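Local coordinates for putative phosphosugar isomerases (Salmonella typhimurium LT2, PDB 3FKJ), which probably binds a phosphorylated sugar derivative and may act as a sugar-phosphate isomerase, at residues A[215-220]-A[262-267]; A[244-249]-A[274-279]. One frame throughout, in Å; residues are numbered along the deposited sequence.

In the fold
Four strands of one parallel sheet, in the order 241-246, 213-218, 263-268, 290-295, frame both contacts. After an N-terminal half built round another parallel sheet, the chain lays down strand 213-218, turns through helix 223-238 and returns as strand 241-246 on one flank. It then wanders through a loop to strand 263-268 on the other flank; contact 1 (215-220 with 262-267) closes here. Helix 274-286 follows after a short loop, and contact 2 (244-249 with 274-279) brings its first turns back to the end of strand 241-246. The segments alternate along the chain, so the two closures cross. They meet where Ser219 OG and Ser247 OG both hydrogen-bond to Asp277 OD1.

Contact 1: residues A[215-220]-A[262-267]; sequences YMMGSG and TPFILL
Two neighbouring strands of a parallel sheet in an alpha/beta fold of the SIS type meet here, and Tyr215 and Met217 supply the backbone atoms of one side of the ladder. Tyr215 N bonds to Pro263 O (2.9 Å, nearly straight at 172°), and Tyr215 O accepts from Ile265 N. Met217 repeats the pattern, its N giving to Ile265 O and its O taking Leu267 N at 2.7 Å. The side chains pack in two layers. On the face of Tyr215, Phe264, Met217 and Leu266, the selenomethionine Met217 is modelled in two positions; in one of them, with CG anti to the backbone N (chi1 -172°) and a bend at the far end, CE comes to 3.6 Å from Phe264 CD1 while CG rests on Leu266 CD1. Phe264 CD1 also touches Tyr215 CB at 3.6 Å; the two rings lie obliquely, planes 33° apart. Thr262 CG2 reaches the edge of the Tyr215 ring. On the other face Met216, also selenomethionine, runs alongside Ile265, with SE 3.6 Å from Ile265 CB, and its folded chain carries CE to Leu267 CG at 4.0 Å. Helix 223-238 covers this face, while Tyr215 OH bonds to Asn241 of the second subunit. Beyond the ladder, water 1 accepts from Ser219 N and lies 2.6 Å from Leu267 O, consistent with a solvent bridge where direct backbone pairing gives way.

Contact 2: residues A[244-249]-A[274-279]; sequences SIHSGE and RPLDDR
Leu276 lays its CD2 methyl against the edge of the His246 ring, 3.7 Å from CE1, and on Gly248 CA at 3.9 Å. In this SIS-type alpha/beta fold the turn following strand 241-246 packs on the first turn of helix 274-286. A chi1 of -170° swings the imidazole to the side of the carbonyl carbon, and His246 ND1 accepts Gly248 N at 3.0 Å from the ring's edge, near its plane. That bond should fix the turn of the ring, and NE2 is bound by Glu78 of the second subunit, so the interface holds the same histidine from its other nitrogen. Ser247 makes the polar half of the contact. Its OG donates to Asp277 OD1 at 2.7 Å, met on the anti side and 33° out of the carboxylate plane. Ser219 OG is a second partner of that oxygen and Ser269 N bonds to OD2, so three bonds hold this buried carboxylate in place. Water 2 sits between the two backbones, a short and doubtful 2.5 Å from Leu276 O, and donates to Ser247 O at 2.9 Å.

Contact 1: residues A[215-220]-A[262-267]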
ATOM      1  N   TYR A 215      -3.670 -13.597   9.622  1.00 32.89           N
ATOM      2  CA  TYR A 215      -4.011 -12.489   8.702  1.00 32.05           C
ATOM      3  C   TYR A 215      -4.531 -11.236   9.478  1.00 31.89           C
ATOM      4  O   TYR A 215      -5.449 -11.347  10.281  1.00 31.99           O
ATOM      5  CB  TYR A 215      -4.996 -12.943   7.605  1.00 30.49           C
ATOM      6  CG  TYR A 215      -4.405 -13.982   6.672  1.00 29.02           C
ATOM      7  CD1 TYR A 215      -3.486 -13.611   5.675  1.00 29.25           C
ATOM      8  CD2 TYR A 215      -4.713 -15.340   6.812  1.00 28.96           C
ATOM      9  CE1 TYR A 215      -2.914 -14.548   4.840  1.00 30.63           C
ATOM     10  CE2 TYR A 215      -4.153 -16.297   5.974  1.00 27.54           C
ATOM     11  CZ  TYR A 215      -3.242 -15.888   4.977  1.00 29.04           C
ATOM     12  OH  TYR A 215      -2.667 -16.788   4.124  1.00 29.97           O
HETATM   13  N   MSE A 216      -3.852 -10.097   9.268  1.00 29.97           N
HETATM   14  CA  MSE A 216      -4.271  -8.779   9.760  1.00 29.99           C
HETATM   15  C   MSE A 216      -5.210  -8.110   8.778  1.00 29.57           C
HETATM   16  O   MSE A 216      -5.022  -8.183   7.530  1.00 30.06           O
HETATM   17  CB  MSE A 216      -3.077  -7.862   9.962  1.00 29.10           C
HETATM   18  CG  MSE A 216      -2.071  -8.342  11.005  1.00 30.23           C
HETATM   19 SE   MSE A 216      -2.815  -8.806  12.717  0.75 22.84          SE
HETATM   20  CE  MSE A 216      -3.823  -7.051  12.965  1.00 24.91           C
HETATM   21  N   MSE A 217      -6.230  -7.466   9.319  1.00 29.87           N
HETATM   22  CA  MSE A 217      -7.237  -6.812   8.486  0.70 29.30           C
HETATM   23  C   MSE A 217      -7.727  -5.507   9.120  1.00 29.54           C
HETATM   24  O   MSE A 217      -7.753  -5.346  10.343  1.00 29.21           O
HETATM   25  CB  MSE A 217      -8.405  -7.794   8.221  0.70 28.26           C
HETATM   26  CG  MSE A 217      -9.448  -7.318   7.212  0.70 28.36           C
HETATM   27 SE   MSE A 217     -10.863  -8.656   6.866  0.52 24.55          SE
HETATM   28  CE  MSE A 217      -9.761 -10.154   6.561  0.70 20.77           C
ATOM     29  N   GLY A 218      -8.110  -4.591   8.246  1.00 29.56           N
ATOM     30  CA  GLY A 218      -8.565  -3.287   8.593  1.00 29.17           C
ATOM     31  C   GLY A 218      -8.857  -2.532   7.320  1.00 29.76           C
ATOM     32  O   GLY A 218      -8.560  -2.992   6.209  1.00 27.82           O
ATOM     33  N   SER A 219      -9.456  -1.365   7.490  1.00 30.74           N
ATOM     34  CA  SER A 219      -9.779  -0.490   6.376  1.00 29.34           C
ATOM     35  C   SER A 219      -9.648   0.929   6.811  1.00 29.43           C
ATOM     36  O   SER A 219      -9.507   1.203   7.994  1.00 29.44           O
ATOM     37  CB  SER A 219     -11.225  -0.732   5.903  1.00 30.07           C
ATOM     38  OG  SER A 219     -12.158  -0.365   6.914  1.00 28.46           O
ATOM     39  N   GLY A 220      -9.764   1.845   5.864  1.00 30.18           N
ATOM     40  CA  GLY A 220      -9.739   3.281   6.198  1.00 32.14           C
ATOM     41  C   GLY A 220      -8.627   3.695   7.125  1.00 31.00           C
ATOM     42  O   GLY A 220      -7.462   3.445   6.826  1.00 30.26           O
ATOM     43  N   THR A 262      -9.009 -20.479  10.286  1.00 33.11           N
ATOM     44  CA  THR A 262      -8.050 -19.578   9.675  1.00 32.72           C
ATOM     45  C   THR A 262      -8.006 -18.320  10.509  1.00 32.28           C
ATOM     46  O   THR A 262      -9.040 -17.722  10.743  1.00 31.12           O
ATOM     47  CB  THR A 262      -8.426 -19.199   8.247  1.00 33.66           C
ATOM     48  OG1 THR A 262      -8.546 -20.390   7.470  1.00 34.72           O
ATOM     49  CG2 THR A 262      -7.346 -18.271   7.646  1.00 29.64           C
ATOM     50  N   PRO A 263      -6.823 -17.958  11.030  1.00 32.94           N
ATOM     51  CA  PRO A 263      -6.765 -16.825  11.972  1.00 32.99           C
ATOM     52  C   PRO A 263      -6.740 -15.441  11.319  1.00 31.14           C
ATOM     53  O   PRO A 263      -5.918 -15.177  10.462  1.00 32.41           O
ATOM     54  CB  PRO A 263      -5.474 -17.097  12.767  1.00 30.21           C
ATOM     55  CG  PRO A 263      -5.085 -18.523  12.420  1.00 31.08           C
ATOM     56  CD  PRO A 263      -5.517 -18.631  10.966  1.00 34.45           C
ATOM     57  N   PHE A 264      -7.680 -14.600  11.722  1.00 32.93           N
ATOM     58  CA  PHE A 264      -7.764 -13.200  11.321  1.00 33.12           C
ATOM     59  C   PHE A 264      -7.859 -12.318  12.568  1.00 31.27           C
ATOM     60  O   PHE A 264      -8.670 -12.569  13.451  1.00 29.74           O
ATOM     61  CB  PHE A 264      -9.034 -12.946  10.501  1.00 33.43           C
ATOM     62  CG  PHE A 264      -9.114 -13.730   9.228  1.00 33.24           C
ATOM     63  CD1 PHE A 264      -8.605 -13.207   8.049  1.00 37.65           C
ATOM     64  CD2 PHE A 264      -9.736 -14.970   9.194  1.00 33.57           C
ATOM     65  CE1 PHE A 264      -8.680 -13.922   6.855  1.00 32.96           C
ATOM     66  CE2 PHE A 264      -9.826 -15.683   8.013  1.00 31.89           C
ATOM     67  CZ  PHE A 264      -9.264 -15.146   6.827  1.00 33.58           C
ATOM     68  N   ILE A 265      -7.049 -11.274  12.611  1.00 29.18           N
ATOM     69  CA  ILE A 265      -7.219 -10.198  13.558  1.00 30.77           C
ATOM     70  C   ILE A 265      -7.701  -8.979  12.732  1.00 30.61           C
ATOM     71  O   ILE A 265      -6.963  -8.473  11.861  1.00 30.72           O
ATOM     72  CB  ILE A 265      -5.895  -9.862  14.328  1.00 32.63           C
ATOM     73  CG1 ILE A 265      -5.330 -11.153  14.956  1.00 31.83           C
ATOM     74  CG2 ILE A 265      -6.173  -8.729  15.376  1.00 31.77           C
ATOM     75  CD1 ILE A 265      -3.849 -11.147  15.305  1.00 27.27           C
ATOM     76  N   LEU A 266      -8.946  -8.569  12.998  1.00 30.97           N
ATOM     77  CA  LEU A 266      -9.584  -7.419  12.360  1.00 31.31           C
ATOM     78  C   LEU A 266      -9.516  -6.243  13.306  1.00 31.36           C
ATOM     79  O   LEU A 266      -9.981  -6.312  14.433  1.00 31.08           O
ATOM     80  CB  LEU A 266     -11.036  -7.699  11.966  1.00 30.68           C
ATOM     81  CG  LEU A 266     -11.894  -6.557  11.363  1.00 29.27           C
ATOM     82  CD1 LEU A 266     -11.349  -6.144  10.019  1.00 32.01           C
ATOM     83  CD2 LEU A 266     -13.329  -6.988  11.208  1.00 38.38           C
ATOM     84  N   LEU A 267      -8.889  -5.175  12.835  1.00 31.14           N
ATOM     85  CA  LEU A 267      -8.871  -3.891  13.522  1.00 30.06           C
ATOM     86  C   LEU A 267      -9.960  -3.051  12.922  1.00 31.19           C
ATOM     87  O   LEU A 267      -9.735  -2.380  11.935  1.00 29.86           O
ATOM     88  CB  LEU A 267      -7.523  -3.204  13.346  1.00 29.27           C
ATOM     89  CG  LEU A 267      -6.290  -4.036  13.739  1.00 26.12           C
ATOM     90  CD1 LEU A 267      -5.124  -3.151  13.631  1.00 23.64           C
ATOM     91  CD2 LEU A 267      -6.403  -4.621  15.142  1.00 25.46           C
TER
HETATM   92  O   HOH W   1     -10.871  -0.984  10.030  1.00 24.72           O

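Contact 2: residues A[244-249]-A[274-279]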
ATOM      1  N   SER A 244      -1.222  -8.682   5.606  1.00 31.80           N
ATOM      2  CA  SER A 244      -2.296  -7.729   5.800  1.00 31.88           C
ATOM      3  C   SER A 244      -3.162  -7.719   4.547  1.00 29.56           C
ATOM      4  O   SER A 244      -2.661  -7.843   3.410  1.00 31.44           O
ATOM      5  CB  SER A 244      -1.762  -6.345   6.166  1.00 33.10           C
ATOM      6  OG  SER A 244      -0.919  -5.883   5.152  1.00 32.41           O
ATOM      7  N   ILE A 245      -4.463  -7.691   4.792  1.00 29.77           N
ATOM      8  CA  ILE A 245      -5.529  -7.677   3.809  1.00 30.47           C
ATOM      9  C   ILE A 245      -6.441  -6.494   4.162  1.00 30.96           C
ATOM     10  O   ILE A 245      -6.978  -6.413   5.292  1.00 31.98           O
ATOM     11  CB  ILE A 245      -6.411  -8.946   3.863  1.00 29.38           C
ATOM     12  CG1 ILE A 245      -5.559 -10.199   3.765  1.00 31.85           C
ATOM     13  CG2 ILE A 245      -7.495  -8.911   2.743  1.00 27.33           C
ATOM     14  CD1 ILE A 245      -6.341 -11.455   4.074  1.00 36.65           C
ATOM     15  N   HIS A 246      -6.625  -5.590   3.211  1.00 28.43           N
ATOM     16  CA  HIS A 246      -7.612  -4.547   3.353  1.00 29.94           C
ATOM     17  C   HIS A 246      -9.013  -5.210   3.349  1.00 32.21           C
ATOM     18  O   HIS A 246      -9.304  -6.120   2.518  1.00 28.57           O
ATOM     19  CB  HIS A 246      -7.437  -3.503   2.253  1.00 31.55           C
ATOM     20  CG  HIS A 246      -8.264  -2.276   2.448  1.00 34.52           C
ATOM     21  ND1 HIS A 246      -9.636  -2.278   2.308  1.00 32.91           N
ATOM     22  CD2 HIS A 246      -7.918  -1.009   2.778  1.00 32.52           C
ATOM     23  CE1 HIS A 246     -10.100  -1.067   2.556  1.00 39.02           C
ATOM     24  NE2 HIS A 246      -9.081  -0.283   2.854  1.00 32.22           N
ATOM     25  N   SER A 247      -9.858  -4.789   4.298  1.00 30.89           N
ATOM     26  CA  SER A 247     -11.189  -5.359   4.454  1.00 28.46           C
ATOM     27  C   SER A 247     -11.972  -5.399   3.130  1.00 28.91           C
ATOM     28  O   SER A 247     -12.712  -6.374   2.864  1.00 31.38           O
ATOM     29  CB  SER A 247     -11.980  -4.559   5.456  1.00 26.10           C
ATOM     30  OG  SER A 247     -11.434  -4.600   6.735  1.00 31.56           O
ATOM     31  N   GLY A 248     -11.808  -4.342   2.320  1.00 30.37           N
ATOM     32  CA  GLY A 248     -12.456  -4.186   1.037  1.00 30.88           C
ATOM     33  C   GLY A 248     -11.901  -5.195   0.039  1.00 33.57           C
ATOM     34  O   GLY A 248     -12.667  -5.864  -0.670  1.00 33.12           O
ATOM     35  N   GLU A 249     -10.571  -5.328   0.049  1.00 31.82           N
ATOM     36  CA  GLU A 249      -9.823  -6.293  -0.795  1.00 32.18           C
ATOM     37  C   GLU A 249     -10.053  -7.779  -0.489  1.00 33.84           C
ATOM     38  O   GLU A 249      -9.939  -8.630  -1.376  1.00 32.24           O
ATOM     39  CB  GLU A 249      -8.323  -5.976  -0.700  1.00 31.58           C
ATOM     40  CG  GLU A 249      -7.915  -4.698  -1.457  1.00 33.68           C
ATOM     41  CD  GLU A 249      -7.934  -4.909  -2.987  1.00 37.38           C
ATOM     42  OE1 GLU A 249      -7.042  -5.646  -3.467  1.00 34.88           O
ATOM     43  OE2 GLU A 249      -8.808  -4.335  -3.702  1.00 28.75           O
ATOM     44  N   ARG A 274     -16.421   1.483   8.300  1.00 31.89           N
ATOM     45  CA  ARG A 274     -16.947   0.411   9.150  1.00 32.01           C
ATOM     46  C   ARG A 274     -17.755  -0.663   8.418  1.00 31.51           C
ATOM     47  O   ARG A 274     -17.593  -1.856   8.693  1.00 31.59           O
ATOM     48  CB  ARG A 274     -17.791   1.009  10.261  1.00 32.06           C
ATOM     49  CG  ARG A 274     -18.137   0.065  11.374  1.00 26.49           C
ATOM     50  CD  ARG A 274     -18.733   0.856  12.499  1.00 30.28           C
ATOM     51  NE  ARG A 274     -19.126  -0.030  13.584  1.00 31.31           N
ATOM     52  CZ  ARG A 274     -18.321  -0.509  14.526  1.00 28.51           C
ATOM     53  NH1 ARG A 274     -17.043  -0.181  14.575  1.00 30.55           N
ATOM     54  NH2 ARG A 274     -18.817  -1.343  15.438  1.00 31.77           N
ATOM     55  N   PRO A 275     -18.651  -0.266   7.504  1.00 32.00           N
ATOM     56  CA  PRO A 275     -19.384  -1.311   6.767  1.00 33.13           C
ATOM     57  C   PRO A 275     -18.508  -2.294   5.975  1.00 33.26           C
ATOM     58  O   PRO A 275     -18.910  -3.442   5.761  1.00 33.49           O
ATOM     59  CB  PRO A 275     -20.284  -0.491   5.818  1.00 32.68           C
ATOM     60  CG  PRO A 275     -20.455   0.826   6.544  1.00 31.91           C
ATOM     61  CD  PRO A 275     -19.102   1.087   7.109  1.00 33.09           C
ATOM     62  N   LEU A 276     -17.327  -1.838   5.550  1.00 34.16           N
ATOM     63  CA  LEU A 276     -16.346  -2.731   4.940  1.00 32.61           C
ATOM     64  C   LEU A 276     -15.946  -3.814   5.919  1.00 31.05           C
ATOM     65  O   LEU A 276     -15.930  -5.010   5.565  1.00 30.98           O
ATOM     66  CB  LEU A 276     -15.110  -1.977   4.444  1.00 31.70           C
ATOM     67  CG  LEU A 276     -15.235  -1.308   3.091  1.00 31.34           C
ATOM     68  CD1 LEU A 276     -16.206  -0.135   3.157  1.00 24.85           C
ATOM     69  CD2 LEU A 276     -13.836  -0.853   2.599  1.00 29.14           C
ATOM     70  N   ASP A 277     -15.700  -3.385   7.158  1.00 30.57           N
ATOM     71  CA  ASP A 277     -15.278  -4.260   8.245  1.00 30.33           C
ATOM     72  C   ASP A 277     -16.404  -5.225   8.660  1.00 30.86           C
ATOM     73  O   ASP A 277     -16.171  -6.426   8.860  1.00 32.69           O
ATOM     74  CB  ASP A 277     -14.782  -3.416   9.452  1.00 29.63           C
ATOM     75  CG  ASP A 277     -13.572  -2.542   9.122  1.00 33.36           C
ATOM     76  OD1 ASP A 277     -12.935  -2.733   8.046  1.00 28.47           O
ATOM     77  OD2 ASP A 277     -13.275  -1.672   9.958  1.00 28.49           O
ATOM     78  N   ASP A 278     -17.629  -4.709   8.779  1.00 32.18           N
ATOM     79  CA  ASP A 278     -18.792  -5.535   9.146  1.00 31.82           C
ATOM     80  C   ASP A 278     -19.091  -6.611   8.103  1.00 31.94           C
ATOM     81  O   ASP A 278     -19.509  -7.731   8.442  1.00 32.94           O
ATOM     82  CB  ASP A 278     -20.036  -4.667   9.354  1.00 33.91           C
ATOM     83  CG  ASP A 278     -20.067  -3.984  10.720  1.00 39.20           C
ATOM     84  OD1 ASP A 278     -19.513  -4.536  11.684  1.00 46.53           O
ATOM     85  OD2 ASP A 278     -20.682  -2.899  10.831  1.00 50.48           O
ATOM     86  N   ARG A 279     -18.885  -6.264   6.838  1.00 31.28           N
ATOM     87  CA  ARG A 279     -19.012  -7.239   5.749  1.00 31.80           C
ATOM     88  C   ARG A 279     -18.051  -8.442   5.908  1.00 31.11           C
ATOM     89  O   ARG A 279     -18.441  -9.608   5.703  1.00 31.44           O
ATOM     90  CB  ARG A 279     -18.801  -6.553   4.397  1.00 30.80           C
ATOM     91  CG  ARG A 279     -19.212  -7.400   3.237  1.00 33.21           C
ATOM     92  CD  ARG A 279     -18.668  -6.860   1.976  1.00 34.56           C
ATOM     93  NE  ARG A 279     -19.031  -7.702   0.851  1.00 29.95           N
ATOM     94  CZ  ARG A 279     -18.634  -7.492  -0.402  1.00 30.64           C
ATOM     95  NH1 ARG A 279     -17.901  -6.453  -0.720  1.00 32.36           N
ATOM     96  NH2 ARG A 279     -19.014  -8.316  -1.361  1.00 31.12           N
TER
HETATM   97  O   HOH W   2     -15.479  -5.649   3.156  1.00 23.43           O